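Local coordinates for protein-glutamine deamidase Cif (Burkholderia pseudomallei, PDB 3GQM), which deamidates a specific glutamine side chain of host NEDD8 to glutamate, abolishing the activity of cullin-RING ubiquitin ligases and inhibiting the host cell cycle, at residues Q170-L182 with W195-L209. Numbering follows the deposited sequence.
Sequences QGPRTAYIIQSDL and WISRRGSDPVSLDEL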
ATOM      1  N   GLN A 170      23.145 -12.011   4.705  1.00 56.77           N
ATOM      2  CA  GLN A 170      23.811 -11.949   6.024  1.00 57.62           C
ATOM      3  C   GLN A 170      23.289 -10.786   6.869  1.00 57.35           C
ATOM      4  O   GLN A 170      23.999 -10.284   7.764  1.00 58.05           O
ATOM      5  CB  GLN A 170      25.344 -11.834   5.902  1.00 57.97           C
ATOM      6  CG  GLN A 170      25.987 -12.569   4.757  1.00 59.88           C
ATOM      7  CD  GLN A 170      27.474 -12.311   4.723  1.00 62.88           C
ATOM      8  OE1 GLN A 170      28.191 -12.608   5.685  1.00 64.35           O
ATOM      9  NE2 GLN A 170      27.948 -11.726   3.629  1.00 63.31           N
ATOM     10  N   GLY A 171      22.067 -10.348   6.562  1.00 56.51           N
ATOM     11  CA  GLY A 171      21.384  -9.323   7.348  1.00 54.99           C
ATOM     12  C   GLY A 171      20.160  -9.905   8.043  1.00 53.63           C
ATOM     13  O   GLY A 171      19.701 -11.017   7.703  1.00 53.54           O
ATOM     14  N   PRO A 172      19.602  -9.146   8.998  1.00 51.85           N
ATOM     15  CA  PRO A 172      18.416  -9.586   9.750  1.00 49.91           C
ATOM     16  C   PRO A 172      17.174  -9.495   8.848  1.00 47.29           C
ATOM     17  O   PRO A 172      17.219  -8.781   7.833  1.00 47.54           O
ATOM     18  CB  PRO A 172      18.354  -8.569  10.902  1.00 50.14           C
ATOM     19  CG  PRO A 172      19.006  -7.288  10.321  1.00 51.40           C
ATOM     20  CD  PRO A 172      19.819  -7.684   9.103  1.00 51.96           C
ATOM     21  N   ARG A 173      16.122 -10.250   9.166  1.00 43.85           N
ATOM     22  CA  ARG A 173      14.799 -10.088   8.529  1.00 41.32           C
ATOM     23  C   ARG A 173      14.334  -8.685   8.899  1.00 39.22           C
ATOM     24  O   ARG A 173      14.233  -8.341  10.082  1.00 38.54           O
ATOM     25  CB  ARG A 173      13.788 -11.113   9.065  1.00 40.87           C
ATOM     26  CG  ARG A 173      12.352 -11.090   8.469  1.00 40.88           C
ATOM     27  CD  ARG A 173      12.088 -12.328   7.512  1.00 41.55           C
ATOM     28  NE  ARG A 173      12.167 -11.901   6.116  1.00 40.07           N
ATOM     29  CZ  ARG A 173      12.043 -12.676   5.035  1.00 39.96           C
ATOM     30  NH1 ARG A 173      12.123 -12.114   3.834  1.00 31.77           N
ATOM     31  NH2 ARG A 173      11.851 -13.996   5.137  1.00 38.64           N
ATOM     32  N   THR A 174      14.067  -7.901   7.869  1.00 35.97           N
ATOM     33  CA  THR A 174      13.863  -6.472   7.951  1.00 34.10           C
ATOM     34  C   THR A 174      12.538  -6.192   7.295  1.00 31.00           C
ATOM     35  O   THR A 174      12.144  -6.910   6.382  1.00 29.95           O
ATOM     36  CB  THR A 174      14.968  -5.751   7.156  1.00 33.84           C
ATOM     37  OG1 THR A 174      16.220  -6.198   7.660  1.00 38.31           O
ATOM     38  CG2 THR A 174      14.891  -4.253   7.306  1.00 32.67           C
ATOM     39  N   ALA A 175      11.847  -5.172   7.799  1.00 29.07           N
ATOM     40  CA  ALA A 175      10.498  -4.860   7.373  1.00 27.51           C
ATOM     41  C   ALA A 175      10.426  -3.385   7.066  1.00 26.53           C
ATOM     42  O   ALA A 175      10.966  -2.583   7.814  1.00 26.95           O
ATOM     43  CB  ALA A 175       9.500  -5.202   8.492  1.00 27.58           C
ATOM     44  N   TYR A 176       9.719  -3.032   5.999  1.00 24.18           N
ATOM     45  CA  TYR A 176       9.427  -1.663   5.651  1.00 23.21           C
ATOM     46  C   TYR A 176       7.908  -1.518   5.445  1.00 23.54           C
ATOM     47  O   TYR A 176       7.237  -2.494   5.067  1.00 24.10           O
ATOM     48  CB  TYR A 176      10.129  -1.334   4.338  1.00 22.84           C
ATOM     49  CG  TYR A 176      11.622  -1.560   4.419  1.00 21.87           C
ATOM     50  CD1 TYR A 176      12.462  -0.567   4.949  1.00 18.88           C
ATOM     51  CD2 TYR A 176      12.183  -2.747   3.999  1.00 24.48           C
ATOM     52  CE1 TYR A 176      13.832  -0.746   5.017  1.00 24.54           C
ATOM     53  CE2 TYR A 176      13.560  -2.958   4.085  1.00 28.66           C
ATOM     54  CZ  TYR A 176      14.381  -1.937   4.581  1.00 26.21           C
ATOM     55  OH  TYR A 176      15.730  -2.144   4.689  1.00 27.40           O
ATOM     56  N   ILE A 177       7.385  -0.316   5.684  1.00 21.78           N
ATOM     57  CA  ILE A 177       5.976  -0.012   5.465  1.00 20.96           C
ATOM     58  C   ILE A 177       5.775   0.702   4.134  1.00 20.60           C
ATOM     59  O   ILE A 177       6.514   1.624   3.796  1.00 20.75           O
ATOM     60  CB  ILE A 177       5.364   0.881   6.622  1.00 22.18           C
ATOM     61  CG1 ILE A 177       5.606   0.202   7.996  1.00 20.25           C
ATOM     62  CG2 ILE A 177       3.788   1.247   6.345  1.00 18.25           C
ATOM     63  CD1 ILE A 177       4.796  -1.097   8.136  1.00 25.05           C
ATOM     64  N   ILE A 178       4.752   0.289   3.399  1.00 19.16           N
ATOM     65  CA  ILE A 178       4.252   1.067   2.269  1.00 19.91           C
ATOM     66  C   ILE A 178       2.749   1.329   2.503  1.00 19.94           C
ATOM     67  O   ILE A 178       2.005   0.400   2.777  1.00 19.82           O
ATOM     68  CB  ILE A 178       4.484   0.310   0.946  1.00 22.16           C
ATOM     69  CG1 ILE A 178       5.955  -0.119   0.831  1.00 23.65           C
ATOM     70  CG2 ILE A 178       4.059   1.160  -0.302  1.00 17.80           C
ATOM     71  CD1 ILE A 178       6.302  -0.893  -0.471  1.00 27.44           C
ATOM     72  N   GLN A 179       2.314   2.584   2.450  1.00 19.74           N
ATOM     73  CA  GLN A 179       0.890   2.905   2.680  1.00 19.75           C
ATOM     74  C   GLN A 179       0.571   4.260   2.094  1.00 21.12           C
ATOM     75  O   GLN A 179       1.492   5.060   1.779  1.00 19.77           O
ATOM     76  CB  GLN A 179       0.624   2.973   4.199  1.00 20.43           C
ATOM     77  CG  GLN A 179       1.291   4.258   4.820  1.00 19.13           C
ATOM     78  CD  GLN A 179       0.940   4.444   6.316  1.00 21.92           C
ATOM     79  OE1 GLN A 179      -0.145   4.032   6.782  1.00 22.40           O
ATOM     80  NE2 GLN A 179       1.864   5.065   7.069  1.00 16.71           N
ATOM     81  N   SER A 180      -0.726   4.544   1.958  1.00 21.44           N
ATOM     82  CA  SER A 180      -1.183   5.934   1.873  1.00 22.67           C
ATOM     83  C   SER A 180      -2.349   5.969   2.860  1.00 23.06           C
ATOM     84  O   SER A 180      -2.813   4.915   3.232  1.00 22.10           O
ATOM     85  CB  SER A 180      -1.713   6.241   0.472  1.00 23.43           C
ATOM     86  OG  SER A 180      -2.812   5.376   0.183  1.00 24.49           O
ATOM     87  N   ASP A 181      -2.833   7.161   3.231  1.00 23.05           N
ATOM     88  CA  ASP A 181      -3.994   7.309   4.167  1.00 25.48           C
ATOM     89  C   ASP A 181      -4.633   8.686   3.902  1.00 25.40           C
ATOM     90  O   ASP A 181      -3.959   9.702   3.922  1.00 25.16           O
ATOM     91  CB  ASP A 181      -3.461   7.235   5.618  1.00 25.81           C
ATOM     92  CG  ASP A 181      -4.537   6.920   6.695  1.00 29.75           C
ATOM     93  OD1 ASP A 181      -5.701   7.393   6.638  1.00 30.67           O
ATOM     94  OD2 ASP A 181      -4.150   6.208   7.666  1.00 31.73           O
ATOM     95  N   LEU A 182      -5.923   8.713   3.605  1.00 27.11           N
ATOM     96  CA  LEU A 182      -6.647   9.973   3.422  1.00 28.24           C
ATOM     97  C   LEU A 182      -6.986  10.637   4.736  1.00 28.14           C
ATOM     98  O   LEU A 182      -7.530  11.748   4.767  1.00 28.64           O
ATOM     99  CB  LEU A 182      -7.977   9.701   2.707  1.00 29.77           C
ATOM    100  CG  LEU A 182      -7.944  10.357   1.352  1.00 33.01           C
ATOM    101  CD1 LEU A 182      -6.886   9.666   0.470  1.00 34.17           C
ATOM    102  CD2 LEU A 182      -9.374  10.314   0.779  1.00 38.86           C
ATOM    103  N   TRP A 195       5.017   9.386   2.050  1.00 23.12           N
ATOM    104  CA  TRP A 195       5.392   8.257   2.902  1.00 23.60           C
ATOM    105  C   TRP A 195       6.669   7.593   2.397  1.00 24.38           C
ATOM    106  O   TRP A 195       7.638   7.364   3.168  1.00 23.61           O
ATOM    107  CB  TRP A 195       4.287   7.198   3.023  1.00 23.18           C
ATOM    108  CG  TRP A 195       4.760   6.082   3.926  1.00 21.46           C
ATOM    109  CD1 TRP A 195       5.329   4.882   3.540  1.00 23.24           C
ATOM    110  CD2 TRP A 195       4.831   6.116   5.347  1.00 22.13           C
ATOM    111  NE1 TRP A 195       5.709   4.152   4.649  1.00 21.88           N
ATOM    112  CE2 TRP A 195       5.394   4.884   5.773  1.00 22.36           C
ATOM    113  CE3 TRP A 195       4.477   7.076   6.318  1.00 21.92           C
ATOM    114  CZ2 TRP A 195       5.599   4.591   7.122  1.00 22.53           C
ATOM    115  CZ3 TRP A 195       4.651   6.771   7.654  1.00 23.82           C
ATOM    116  CH2 TRP A 195       5.212   5.540   8.049  1.00 21.15           C
ATOM    117  N   ILE A 196       6.672   7.269   1.107  1.00 25.08           N
ATOM    118  CA  ILE A 196       7.835   6.611   0.517  1.00 27.39           C
ATOM    119  C   ILE A 196       9.055   7.537   0.600  1.00 28.18           C
ATOM    120  O   ILE A 196      10.126   7.123   0.991  1.00 28.68           O
ATOM    121  CB  ILE A 196       7.532   6.118  -0.922  1.00 27.63           C
ATOM    122  CG1 ILE A 196       6.604   4.896  -0.829  1.00 28.93           C
ATOM    123  CG2 ILE A 196       8.880   5.827  -1.689  1.00 29.37           C
ATOM    124  CD1 ILE A 196       6.061   4.414  -2.163  1.00 31.84           C
ATOM    125  N   SER A 197       8.890   8.812   0.315  1.00 29.21           N
ATOM    126  CA  SER A 197      10.044   9.704   0.376  1.00 30.86           C
ATOM    127  C   SER A 197      10.665   9.885   1.798  1.00 30.62           C
ATOM    128  O   SER A 197      11.881   9.935   1.954  1.00 30.14           O
ATOM    129  CB  SER A 197       9.661  11.034  -0.199  1.00 30.91           C
ATOM    130  OG  SER A 197      10.841  11.808  -0.339  1.00 38.52           O
ATOM    131  N   ARG A 198       9.832   9.953   2.829  1.00 30.30           N
ATOM    132  CA  ARG A 198      10.361  10.115   4.185  1.00 30.41           C
ATOM    133  C   ARG A 198      10.678   8.817   4.893  1.00 28.96           C
ATOM    134  O   ARG A 198      11.672   8.748   5.609  1.00 28.66           O
ATOM    135  CB  ARG A 198       9.403  10.914   5.063  1.00 31.09           C
ATOM    136  CG  ARG A 198       9.428  12.390   4.804  1.00 37.41           C
ATOM    137  CD  ARG A 198       9.705  13.100   6.116  1.00 44.25           C
ATOM    138  NE  ARG A 198       9.829  14.514   5.855  1.00 51.80           N
ATOM    139  CZ  ARG A 198       8.812  15.374   5.859  1.00 54.77           C
ATOM    140  NH1 ARG A 198       7.575  14.974   6.154  1.00 54.09           N
ATOM    141  NH2 ARG A 198       9.049  16.651   5.577  1.00 55.40           N
ATOM    142  N   ARG A 199       9.833   7.801   4.716  1.00 27.44           N
ATOM    143  CA  ARG A 199       9.953   6.569   5.492  1.00 27.44           C
ATOM    144  C   ARG A 199      10.003   5.227   4.713  1.00 27.68           C
ATOM    145  O   ARG A 199      10.017   4.120   5.309  1.00 26.84           O
ATOM    146  CB  ARG A 199       8.856   6.574   6.555  1.00 26.85           C
ATOM    147  CG  ARG A 199       9.157   7.742   7.628  1.00 26.07           C
ATOM    148  CD  ARG A 199       8.461   7.476   8.946  1.00 28.54           C
ATOM    149  NE  ARG A 199       8.896   6.184   9.533  1.00 25.73           N
ATOM    150  CZ  ARG A 199       8.229   5.526  10.465  1.00 30.11           C
ATOM    151  NH1 ARG A 199       7.043   5.997  10.954  1.00 27.83           N
ATOM    152  NH2 ARG A 199       8.725   4.377  10.898  1.00 29.17           N
ATOM    153  N   GLY A 200      10.029   5.341   3.386  1.00 27.55           N
ATOM    154  CA  GLY A 200       9.978   4.167   2.491  1.00 26.60           C
ATOM    155  C   GLY A 200      11.135   3.186   2.680  1.00 24.87           C
ATOM    156  O   GLY A 200      10.955   2.022   2.430  1.00 25.75           O
ATOM    157  N   SER A 201      12.296   3.655   3.152  1.00 24.31           N
ATOM    158  CA  SER A 201      13.461   2.777   3.441  1.00 25.05           C
ATOM    159  C   SER A 201      13.828   2.796   4.894  1.00 24.58           C
ATOM    160  O   SER A 201      14.955   2.507   5.246  1.00 24.56           O
ATOM    161  CB  SER A 201      14.698   3.213   2.653  1.00 25.61           C
ATOM    162  OG  SER A 201      14.327   3.572   1.342  1.00 29.60           O
ATOM    163  N   ASP A 202      12.862   3.112   5.738  1.00 24.79           N
ATOM    164  CA  ASP A 202      13.060   3.127   7.169  1.00 26.34           C
ATOM    165  C   ASP A 202      12.660   1.817   7.779  1.00 25.15           C
ATOM    166  O   ASP A 202      11.470   1.561   7.911  1.00 26.58           O
ATOM    167  CB  ASP A 202      12.176   4.214   7.762  1.00 26.63           C
ATOM    168  CG  ASP A 202      12.550   4.557   9.176  1.00 33.29           C
ATOM    169  OD1 ASP A 202      13.426   3.836   9.762  1.00 38.73           O
ATOM    170  OD2 ASP A 202      11.949   5.529   9.706  1.00 35.49           O
ATOM    171  N   PRO A 203      13.627   0.991   8.211  1.00 25.47           N
ATOM    172  CA  PRO A 203      13.201  -0.337   8.710  1.00 25.60           C
ATOM    173  C   PRO A 203      12.324  -0.196   9.955  1.00 26.69           C
ATOM    174  O   PRO A 203      12.529   0.720  10.772  1.00 25.34           O
ATOM    175  CB  PRO A 203      14.504  -1.043   9.073  1.00 26.47           C
ATOM    176  CG  PRO A 203      15.670  -0.079   8.604  1.00 25.34           C
ATOM    177  CD  PRO A 203      15.070   1.260   8.421  1.00 25.86           C
ATOM    178  N   VAL A 204      11.343  -1.089  10.064  1.00 26.98           N
ATOM    179  CA  VAL A 204      10.421  -1.114  11.179  1.00 29.34           C
ATOM    180  C   VAL A 204      10.674  -2.355  12.034  1.00 29.72           C
ATOM    181  O   VAL A 204      11.108  -3.425  11.536  1.00 29.73           O
ATOM    182  CB  VAL A 204       8.936  -1.069  10.678  1.00 29.12           C
ATOM    183  CG1 VAL A 204       8.023  -1.444  11.779  1.00 31.07           C
ATOM    184  CG2 VAL A 204       8.640   0.345  10.210  1.00 30.14           C
ATOM    185  N   SER A 205      10.445  -2.199  13.337  1.00 29.14           N
ATOM    186  CA  SER A 205      10.627  -3.292  14.271  1.00 29.92           C
ATOM    187  C   SER A 205       9.623  -4.438  14.026  1.00 29.97           C
ATOM    188  O   SER A 205       8.414  -4.218  14.131  1.00 30.34           O
ATOM    189  CB  SER A 205      10.456  -2.767  15.705  1.00 29.78           C
ATOM    190  OG  SER A 205      10.416  -3.877  16.582  1.00 30.06           O
ATOM    191  N   LEU A 206      10.100  -5.651  13.737  1.00 31.07           N
ATOM    192  CA  LEU A 206       9.191  -6.821  13.657  1.00 33.15           C
ATOM    193  C   LEU A 206       8.474  -7.065  14.985  1.00 33.80           C
ATOM    194  O   LEU A 206       7.299  -7.499  15.014  1.00 35.09           O
ATOM    195  CB  LEU A 206       9.901  -8.074  13.139  1.00 33.50           C
ATOM    196  CG  LEU A 206       9.958  -7.938  11.605  1.00 36.05           C
ATOM    197  CD1 LEU A 206      11.359  -8.155  11.090  1.00 38.40           C
ATOM    198  CD2 LEU A 206       8.955  -8.851  10.937  1.00 34.97           C
ATOM    199  N   ASP A 207       9.176  -6.715  16.059  1.00 33.24           N
ATOM    200  CA  ASP A 207       8.668  -6.685  17.422  1.00 34.62           C
ATOM    201  C   ASP A 207       7.490  -5.775  17.610  1.00 33.34           C
ATOM    202  O   ASP A 207       6.465  -6.186  18.111  1.00 34.01           O
ATOM    203  CB  ASP A 207       9.751  -6.099  18.312  1.00 36.07           C
ATOM    204  CG  ASP A 207       9.966  -6.876  19.511  1.00 39.91           C
ATOM    205  OD1 ASP A 207       9.546  -6.386  20.582  1.00 45.52           O
ATOM    206  OD2 ASP A 207      10.576  -7.976  19.370  1.00 46.77           O
ATOM    207  N   GLU A 208       7.650  -4.508  17.260  1.00 32.50           N
ATOM    208  CA  GLU A 208       6.512  -3.618  17.343  1.00 32.34           C
ATOM    209  C   GLU A 208       5.381  -4.042  16.418  1.00 31.07           C
ATOM    210  O   GLU A 208       4.215  -3.956  16.801  1.00 30.26           O
ATOM    211  CB  GLU A 208       6.943  -2.194  17.051  1.00 33.42           C
ATOM    212  CG  GLU A 208       7.975  -1.659  18.024  1.00 36.38           C
ATOM    213  CD  GLU A 208       8.142  -0.167  17.868  1.00 39.86           C
ATOM    214  OE1 GLU A 208       7.924   0.563  18.848  1.00 46.11           O
ATOM    215  OE2 GLU A 208       8.420   0.302  16.760  1.00 41.94           O
ATOM    216  N   LEU A 209       5.719  -4.470  15.199  1.00 29.58           N
ATOM    217  CA  LEU A 209       4.704  -4.947  14.245  1.00 29.71           C
ATOM    218  C   LEU A 209       3.912  -6.118  14.843  1.00 30.00           C
ATOM    219  O   LEU A 209       2.688  -6.181  14.703  1.00 29.36           O
ATOM    220  CB  LEU A 209       5.315  -5.384  12.888  1.00 27.98           C
ATOM    221  CG  LEU A 209       5.603  -4.258  11.889  1.00 30.97           C
ATOM    222  CD1 LEU A 209       6.407  -4.783  10.701  1.00 30.45           C
ATOM    223  CD2 LEU A 209       4.279  -3.620  11.436  1.00 29.32           C
TER
HETATM  224  O   HOH W   1      13.129  -4.219  10.200  1.00 31.72           O
HETATM  225  O   HOH W   2       9.156   1.816   6.429  1.00 27.56           O
HETATM  226  O   HOH W   3       8.762   1.132   1.936  1.00 31.40           O
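The indole of Trp-195 carries the side chain of Gln-179 on one face and CB of Arg-199 on the opposite one, while the carbonyl oxygen of Ile-177 lies in plane at its edge. Gln-179 crosses the ring with its amide plane 89° from the indole. Gln-179 CG sits 4.0 Å from the centroid of the five-membered ring of Trp-195 in a CH-pi contact. Over the six-membered ring stands Gln-179 NE2, 3.3 Å from Trp-195 CZ3. This placement follows from a chi1 of 71°, which sets CG between the backbone N and the carbonyl carbon, with the chain extended beyond. Trp-195 thus packs on one side of Gln-179, a probable active-site residue of this papain-like (clan CA) fold, together with the probable catalytic residues His-159 and Cys-104. The amide is held by bonds from Gln-179 NE2 to Leu-233 O and between OE1 and His-159 NE2. Trp-195 NE1 donates to Ile-177 O at 2.8 Å, approaching from above the carbonyl plane rather than on a lone pair.

The Tyr-176 ring receives Ser-201 O at its edge, 3.4 Å from CE1. Val-204 N donates to Ala-175 O at 2.7 Å. A water accepts from Ile-177 N and donates to the carbonyls of Arg-199 and Asp-202, tying the strand to the type I turn from Arg-199 to Asp-202. Ile-177 CG1 meets Val-204 CG2 at 3.8 Å, and Ala-175 CB rests 3.8 Å from Leu-209 CD1.

Strand 176-178, an outermost strand of the antiparallel sheet, pairs with strand 159-165; the chain linking helices 192-199 and 206-212 runs beside it. Helix 29-42 touches Tyr-176 and Ile-178, and helix 135-139 meets Leu-206 and Leu-209.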